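Calmodulin, putative (Entamoeba histolytica, PDB 4OCI) binds calcium through an EF-hand and is involved in initiating phagocytosis of human erythrocytes. Local coordinates at residues A[45-50]-A[66-71]; A[81-86]-A[92-97]. All blocks are in the same frame, centred on the assembly; numbering follows the deposited sequence.

Contact 1 of 2, residues A[45-50]-A[66-71]; sequences ASTYNS and FSQLKT
Thr-47 and Leu-69 face each other across two consecutive helices, 41-50 and 59-71, where one leucine methyl meets both the hydroxyl and the methyl of the threonine. The two side chains reach toward each other tip to tip, with a single branch of the leucine, CD2, doing the touching. It sits 3.4 Å from Thr-47 OG1 and 4.0 Å from Thr-47 CG2, so the methyl sits over the fork of the threonine instead of lying along one arm. The fork is set by a chi1 of -57°, which sends CG2 opposite the backbone N and leaves OG1 beside it. Leu-69 also packs on Phe-28 and Val-32 of helix 25-34 and on Met-39, which ties this small patch into the apolar interior of the N-terminal half.

No polar pair bridges these two segments; Thr-47 OG1 is hydrogen-bonded to Ala-43 O, one turn earlier. At the edge of the contact, extended Gln-68 brings OE1 to 4.1 Å from Thr-47 CG2, and the same oxygen has a weak hydrogen bond to Lys-72 NZ. Farther along helix 59-71, Thr-71 OG1 donates to Gln-68 O at 2.9 Å, on a lone pair in the carbonyl plane, with a C=O...donor angle of 134°.

Helix 41-50 has a second job. Ala-45 packs on Ala-45 of the second subunit, and Asn-49 ND2 is hydrogen-bonded to Ser-42 OG of that subunit.

With just 108 Å² buried and the CA atoms of Thr-47 and Leu-69 8.3 Å apart, the helices meet through side-chain ends alone. The contact rests on van der Waals fit, since the polar atom that touches the leucine, Thr-47 OG1, is bonded within its own helix.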
ATOM      1  N   ALA A  45      -1.408  -3.344   1.835  1.00 17.92           N
ATOM      2  CA  ALA A  45      -1.999  -2.070   1.418  1.00 19.96           C
ATOM      3  C   ALA A  45      -2.962  -2.266   0.274  1.00 19.60           C
ATOM      4  O   ALA A  45      -4.015  -1.620   0.203  1.00 20.35           O
ATOM      5  CB  ALA A  45      -0.861  -1.009   1.048  1.00 18.10           C
ATOM      6  N   SER A  46      -2.617  -3.177  -0.620  1.00 19.55           N
ATOM      7  CA  SER A  46      -3.475  -3.523  -1.713  1.00 21.23           C
ATOM      8  C   SER A  46      -4.802  -4.154  -1.221  1.00 21.13           C
ATOM      9  O   SER A  46      -5.845  -3.871  -1.734  1.00 21.61           O
ATOM     10  CB  SER A  46      -2.728  -4.535  -2.582  1.00 23.60           C
ATOM     11  OG  SER A  46      -3.512  -4.836  -3.676  1.00 25.76           O
ATOM     12  N   THR A  47      -4.747  -5.056  -0.238  1.00 21.96           N
ATOM     13  CA  THR A  47      -5.970  -5.618   0.369  1.00 21.85           C
ATOM     14  C   THR A  47      -6.781  -4.504   1.016  1.00 20.77           C
ATOM     15  O   THR A  47      -7.990  -4.441   0.868  1.00 19.32           O
ATOM     16  CB  THR A  47      -5.569  -6.676   1.461  1.00 21.68           C
ATOM     17  OG1 THR A  47      -4.751  -7.673   0.825  1.00 25.91           O
ATOM     18  CG2 THR A  47      -6.796  -7.338   2.179  1.00 22.72           C
ATOM     19  N   TYR A  48      -6.100  -3.609   1.731  1.00 19.41           N
ATOM     20  CA  TYR A  48      -6.813  -2.451   2.327  1.00 19.17           C
ATOM     21  C   TYR A  48      -7.533  -1.628   1.224  1.00 19.39           C
ATOM     22  O   TYR A  48      -8.703  -1.244   1.378  1.00 20.00           O
ATOM     23  CB  TYR A  48      -5.802  -1.591   3.111  1.00 15.37           C
ATOM     24  CG  TYR A  48      -6.474  -0.450   3.832  1.00 19.69           C
ATOM     25  CD1 TYR A  48      -6.932  -0.601   5.123  1.00 17.91           C
ATOM     26  CD2 TYR A  48      -6.728   0.807   3.169  1.00 19.41           C
ATOM     27  CE1 TYR A  48      -7.596   0.492   5.810  1.00 16.31           C
ATOM     28  CE2 TYR A  48      -7.389   1.880   3.823  1.00 18.70           C
ATOM     29  CZ  TYR A  48      -7.792   1.717   5.153  1.00 19.12           C
ATOM     30  OH  TYR A  48      -8.429   2.769   5.795  1.00 18.94           O
ATOM     31  N   ASN A  49      -6.835  -1.331   0.125  1.00 18.37           N
ATOM     32  CA  ASN A  49      -7.377  -0.511  -0.943  1.00 21.26           C
ATOM     33  C   ASN A  49      -8.666  -1.155  -1.529  1.00 24.28           C
ATOM     34  O   ASN A  49      -9.649  -0.486  -1.814  1.00 24.91           O
ATOM     35  CB  ASN A  49      -6.327  -0.302  -2.050  1.00 21.91           C
ATOM     36  CG  ASN A  49      -6.850   0.533  -3.154  1.00 22.78           C
ATOM     37  OD1 ASN A  49      -7.125   0.013  -4.205  1.00 28.84           O
ATOM     38  ND2 ASN A  49      -7.103   1.820  -2.898  1.00 21.00           N
ATOM     39  N   SER A  50      -8.675  -2.464  -1.644  1.00 25.52           N
ATOM     40  CA  SER A  50      -9.825  -3.165  -2.231  1.00 29.03           C
ATOM     41  C   SER A  50     -10.950  -3.364  -1.219  1.00 30.02           C
ATOM     42  O   SER A  50     -12.050  -3.726  -1.578  1.00 34.18           O
ATOM     43  CB  SER A  50      -9.368  -4.535  -2.690  1.00 27.64           C
ATOM     44  OG  SER A  50      -8.572  -4.331  -3.851  1.00 32.84           O
ATOM     45  N   PHE A  66      -8.582 -10.265   7.159  1.00 27.07           N
ATOM     46  CA  PHE A  66      -7.630 -10.902   8.016  1.00 28.03           C
ATOM     47  C   PHE A  66      -7.645 -12.433   7.775  1.00 29.01           C
ATOM     48  O   PHE A  66      -6.563 -13.040   7.664  1.00 28.72           O
ATOM     49  CB  PHE A  66      -7.827 -10.500   9.503  1.00 27.28           C
ATOM     50  CG  PHE A  66      -6.910 -11.198  10.421  1.00 30.89           C
ATOM     51  CD1 PHE A  66      -5.530 -10.991  10.310  1.00 31.50           C
ATOM     52  CD2 PHE A  66      -7.402 -12.118  11.370  1.00 30.73           C
ATOM     53  CE1 PHE A  66      -4.676 -11.684  11.118  1.00 33.70           C
ATOM     54  CE2 PHE A  66      -6.547 -12.802  12.208  1.00 32.80           C
ATOM     55  CZ  PHE A  66      -5.198 -12.623  12.083  1.00 35.17           C
ATOM     56  N   SER A  67      -8.827 -13.044   7.660  1.00 30.44           N
ATOM     57  CA  SER A  67      -8.924 -14.463   7.300  1.00 34.70           C
ATOM     58  C   SER A  67      -8.231 -14.750   6.005  1.00 34.69           C
ATOM     59  O   SER A  67      -7.576 -15.775   5.885  1.00 36.86           O
ATOM     60  CB  SER A  67     -10.366 -14.959   7.161  1.00 35.27           C
ATOM     61  OG  SER A  67     -10.947 -14.939   8.450  1.00 41.73           O
ATOM     62  N   GLN A  68      -8.367 -13.858   5.044  1.00 34.34           N
ATOM     63  CA  GLN A  68      -7.790 -14.090   3.739  1.00 36.33           C
ATOM     64  C   GLN A  68      -6.291 -13.867   3.710  1.00 36.03           C
ATOM     65  O   GLN A  68      -5.569 -14.711   3.181  1.00 35.92           O
ATOM     66  CB  GLN A  68      -8.526 -13.324   2.680  1.00 37.38           C
ATOM     67  CG  GLN A  68      -7.755 -13.027   1.418  1.00 44.91           C
ATOM     68  CD  GLN A  68      -8.421 -11.909   0.611  1.00 53.97           C
ATOM     69  OE1 GLN A  68      -7.809 -10.843   0.341  1.00 56.49           O
ATOM     70  NE2 GLN A  68      -9.706 -12.133   0.238  1.00 55.17           N
ATOM     71  N   LEU A  69      -5.806 -12.773   4.314  1.00 34.95           N
ATOM     72  CA  LEU A  69      -4.386 -12.624   4.576  1.00 34.66           C
ATOM     73  C   LEU A  69      -3.782 -13.848   5.236  1.00 35.00           C
ATOM     74  O   LEU A  69      -2.681 -14.264   4.872  1.00 36.15           O
ATOM     75  CB  LEU A  69      -4.064 -11.334   5.369  1.00 33.64           C
ATOM     76  CG  LEU A  69      -4.484 -10.080   4.603  1.00 34.77           C
ATOM     77  CD1 LEU A  69      -4.138  -8.752   5.326  1.00 37.19           C
ATOM     78  CD2 LEU A  69      -3.996 -10.088   3.145  1.00 39.89           C
ATOM     79  N   LYS A  70      -4.479 -14.435   6.198  1.00 36.57           N
ATOM     80  CA  LYS A  70      -3.945 -15.564   6.970  1.00 37.73           C
ATOM     81  C   LYS A  70      -3.672 -16.786   6.113  1.00 41.50           C
ATOM     82  O   LYS A  70      -2.662 -17.492   6.349  1.00 41.90           O
ATOM     83  CB  LYS A  70      -4.805 -15.933   8.161  0.50 37.45           C
ATOM     84  CG  LYS A  70      -4.388 -15.268   9.399  0.50 34.39           C
ATOM     85  CD  LYS A  70      -5.149 -15.834  10.565  0.50 36.52           C
ATOM     86  CE  LYS A  70      -6.590 -16.177  10.192  0.50 35.85           C
ATOM     87  NZ  LYS A  70      -7.405 -16.528  11.402  0.50 38.69           N
ATOM     88  N   THR A  71      -4.519 -17.009   5.106  1.00 43.42           N
ATOM     89  CA  THR A  71      -4.336 -18.089   4.145  1.00 47.15           C
ATOM     90  C   THR A  71      -3.229 -17.738   3.193  1.00 48.11           C
ATOM     91  O   THR A  71      -2.321 -18.540   2.978  1.00 49.81           O
ATOM     92  CB  THR A  71      -5.667 -18.453   3.356  1.00 47.28           C
ATOM     93  OG1 THR A  71      -5.967 -17.462   2.356  1.00 50.56           O
ATOM     94  CG2 THR A  71      -6.851 -18.578   4.328  1.00 47.06           C
TER

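Contact 2 of 2, residues A[81-86]-A[92-97]; sequences TAINVL and GFIPAI
Ile-94 puts one methyl, CG2, against both Ile-83 and Leu-86, joining the helix that enters an EF-hand to the short strand at the end of its loop. The residues fall within the EF-hand range 74-109, and the path from helix 76-86 through strand 93-95 into helix 96-106 is the helix-loop-helix of that family. CG2 of Ile-94 lies 4.2 Å from Ile-83 CG2, and the two isoleucine side chains cross at about a right angle. The same methyl is 4.2 Å from Leu-86 CB, so it rests in the notch formed by two side chains three residues apart on one helix. The branch is aimed by the torsions of Ile-94: with chi1 at 70°, CG1 is tucked between the backbone N and the carbonyl carbon, which swings CG2 over to the opposite side from that carbon.

A second layer closes round this trio. Ile-94 also packs on Leu-99 of helix 96-106 and on Val-132, and Ile-83 reaches Val-132 and Ile-136 of helix 132-145. Leu-86, nearer the surface, lies against Glu-98 and Arg-101.

The backbone of Ile-94 is fixed too: it is hydrogen-bonded to Val-130, pairing strand 93-95 antiparallel with strand 129-131, the short sheet by which paired EF-hand loops are coupled. Just ahead, Gly-92 has a phi of 99°, where a CB would jam against the preceding carbonyl O, and its N is hydrogen-bonded to Asp-87 OD2, tying the loop back to its start. Pro-95 then stands at the N-cap position of helix 96-106, turning the chain directly from strand into helix. Ile-83 and Leu-86 are also joined through the backbone: Leu-86 N donates to Ile-83 O at 2.8 Å.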
ATOM      1  N   THR A  81       9.300 -22.974  13.163  1.00 43.10           N
ATOM      2  CA  THR A  81       9.111 -24.417  13.386  1.00 43.78           C
ATOM      3  C   THR A  81       9.582 -25.271  12.216  1.00 42.81           C
ATOM      4  O   THR A  81      10.262 -26.272  12.405  1.00 42.20           O
ATOM      5  CB  THR A  81       7.649 -24.737  13.634  1.00 44.95           C
ATOM      6  OG1 THR A  81       7.161 -23.817  14.627  1.00 47.62           O
ATOM      7  CG2 THR A  81       7.456 -26.239  14.049  1.00 45.01           C
ATOM      8  N   ALA A  82       9.201 -24.886  11.001  1.00 41.74           N
ATOM      9  CA  ALA A  82       9.598 -25.684   9.841  1.00 41.97           C
ATOM     10  C   ALA A  82      11.112 -25.614   9.645  1.00 41.49           C
ATOM     11  O   ALA A  82      11.725 -26.610   9.270  1.00 41.83           O
ATOM     12  CB  ALA A  82       8.867 -25.240   8.580  1.00 40.68           C
ATOM     13  N   ILE A  83      11.727 -24.461   9.907  1.00 40.09           N
ATOM     14  CA  ILE A  83      13.174 -24.406   9.759  1.00 40.41           C
ATOM     15  C   ILE A  83      13.821 -25.295  10.827  1.00 42.66           C
ATOM     16  O   ILE A  83      14.622 -26.152  10.517  1.00 43.92           O
ATOM     17  CB  ILE A  83      13.718 -22.980   9.821  1.00 38.69           C
ATOM     18  CG1 ILE A  83      13.425 -22.316   8.509  1.00 33.75           C
ATOM     19  CG2 ILE A  83      15.190 -23.014   9.986  1.00 37.63           C
ATOM     20  CD1 ILE A  83      13.784 -20.794   8.410  1.00 39.00           C
ATOM     21  N   ASN A  84      13.423 -25.131  12.075  1.00 45.46           N
ATOM     22  CA  ASN A  84      14.064 -25.848  13.197  1.00 47.78           C
ATOM     23  C   ASN A  84      14.021 -27.383  13.112  1.00 48.42           C
ATOM     24  O   ASN A  84      14.968 -28.069  13.535  1.00 48.54           O
ATOM     25  CB  ASN A  84      13.547 -25.297  14.527  1.00 49.30           C
ATOM     26  CG  ASN A  84      13.829 -23.770  14.680  1.00 52.25           C
ATOM     27  OD1 ASN A  84      14.562 -23.145  13.861  1.00 51.64           O
ATOM     28  ND2 ASN A  84      13.241 -23.169  15.717  1.00 54.30           N
ATOM     29  N   VAL A  85      12.948 -27.900  12.515  1.00 48.29           N
ATOM     30  CA  VAL A  85      12.871 -29.289  12.118  1.00 49.54           C
ATOM     31  C   VAL A  85      14.081 -29.812  11.277  1.00 49.71           C
ATOM     32  O   VAL A  85      14.528 -30.961  11.474  1.00 49.18           O
ATOM     33  CB  VAL A  85      11.492 -29.584  11.465  1.00 50.28           C
ATOM     34  CG1 VAL A  85      11.625 -30.391  10.157  1.00 52.05           C
ATOM     35  CG2 VAL A  85      10.559 -30.253  12.493  1.00 51.41           C
ATOM     36  N   LEU A  86      14.619 -28.970  10.386  1.00 48.82           N
ATOM     37  CA  LEU A  86      15.832 -29.331   9.636  1.00 49.46           C
ATOM     38  C   LEU A  86      17.199 -28.868  10.216  1.00 49.21           C
ATOM     39  O   LEU A  86      18.260 -29.148   9.622  1.00 48.44           O
ATOM     40  CB  LEU A  86      15.738 -28.816   8.198  1.00 49.25           C
ATOM     41  CG  LEU A  86      14.463 -28.962   7.381  1.00 49.62           C
ATOM     42  CD1 LEU A  86      14.647 -28.080   6.154  1.00 50.42           C
ATOM     43  CD2 LEU A  86      14.212 -30.406   6.987  1.00 51.37           C
ATOM     44  N   GLY A  92      22.657 -23.478  12.305  1.00 30.38           N
ATOM     45  CA  GLY A  92      22.420 -22.142  11.749  1.00 28.42           C
ATOM     46  C   GLY A  92      22.108 -22.117  10.261  1.00 25.14           C
ATOM     47  O   GLY A  92      21.772 -21.030   9.725  1.00 24.27           O
ATOM     48  N   PHE A  93      22.256 -23.271   9.576  1.00 21.70           N
ATOM     49  CA  PHE A  93      22.109 -23.342   8.124  1.00 21.35           C
ATOM     50  C   PHE A  93      21.173 -24.431   7.740  1.00 20.41           C
ATOM     51  O   PHE A  93      21.098 -25.487   8.433  1.00 20.41           O
ATOM     52  CB  PHE A  93      23.434 -23.645   7.403  1.00 22.29           C
ATOM     53  CG  PHE A  93      24.519 -22.607   7.638  1.00 21.10           C
ATOM     54  CD1 PHE A  93      24.741 -21.604   6.684  1.00 21.52           C
ATOM     55  CD2 PHE A  93      25.270 -22.608   8.798  1.00 26.75           C
ATOM     56  CE1 PHE A  93      25.683 -20.640   6.881  1.00 28.57           C
ATOM     57  CE2 PHE A  93      26.258 -21.621   9.020  1.00 29.59           C
ATOM     58  CZ  PHE A  93      26.476 -20.644   8.041  1.00 26.78           C
ATOM     59  N   ILE A  94      20.418 -24.133   6.687  1.00 20.37           N
ATOM     60  CA  ILE A  94      19.641 -25.154   5.991  1.00 21.30           C
ATOM     61  C   ILE A  94      19.962 -25.161   4.469  1.00 20.46           C
ATOM     62  O   ILE A  94      20.420 -24.154   3.947  1.00 21.22           O
ATOM     63  CB  ILE A  94      18.124 -25.087   6.311  1.00 22.03           C
ATOM     64  CG1 ILE A  94      17.458 -23.812   5.681  1.00 24.46           C
ATOM     65  CG2 ILE A  94      17.927 -25.281   7.792  1.00 22.12           C
ATOM     66  CD1 ILE A  94      15.950 -23.975   5.553  1.00 24.93           C
ATOM     67  N   PRO A  95      19.744 -26.300   3.771  1.00 20.01           N
ATOM     68  CA  PRO A  95      19.793 -26.275   2.284  1.00 19.64           C
ATOM     69  C   PRO A  95      18.795 -25.351   1.641  1.00 19.93           C
ATOM     70  O   PRO A  95      17.666 -25.277   2.106  1.00 19.12           O
ATOM     71  CB  PRO A  95      19.487 -27.708   1.881  1.00 19.11           C
ATOM     72  CG  PRO A  95      19.654 -28.535   3.140  1.00 20.94           C
ATOM     73  CD  PRO A  95      19.392 -27.619   4.311  1.00 19.21           C
ATOM     74  N   ALA A  96      19.219 -24.655   0.573  1.00 18.35           N
ATOM     75  CA  ALA A  96      18.400 -23.716  -0.080  1.00 20.90           C
ATOM     76  C   ALA A  96      17.194 -24.444  -0.656  1.00 22.78           C
ATOM     77  O   ALA A  96      16.070 -23.886  -0.722  1.00 22.70           O
ATOM     78  CB  ALA A  96      19.185 -23.039  -1.205  1.00 20.68           C
ATOM     79  N   ILE A  97      17.401 -25.669  -1.124  1.00 21.71           N
ATOM     80  CA  ILE A  97      16.279 -26.352  -1.724  1.00 23.15           C
ATOM     81  C   ILE A  97      15.227 -26.740  -0.703  1.00 23.55           C
ATOM     82  O   ILE A  97      14.015 -26.799  -1.040  1.00 24.35           O
ATOM     83  CB  ILE A  97      16.711 -27.583  -2.565  1.00 22.41           C
ATOM     84  CG1 ILE A  97      15.539 -27.964  -3.556  1.00 26.01           C
ATOM     85  CG2 ILE A  97      17.194 -28.808  -1.635  1.00 24.58           C
ATOM     86  CD1 ILE A  97      15.810 -29.276  -4.144  1.00 31.31           C
TER

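Contacts 1 and 2 lie on opposite sides of the chain's centre, about 28 Å apart between centres, and share no helix or strand, although helices 59-71 and 76-86 follow each other in the chain. Each is largely buried, with one touching residue, Gln-68 or Leu-86, nearer the surface. Contact 1 joins two helices beside the subunit interface and mixes a hydroxyl and an amide oxygen with methyl groups. Contact 2, touched by no other chain of the assembly, joins a helix to a strand, is wholly aliphatic and buries more, 173 against 108 Å². Its strand is fixed by sheet pairing, whereas both partners of contact 1 are helical.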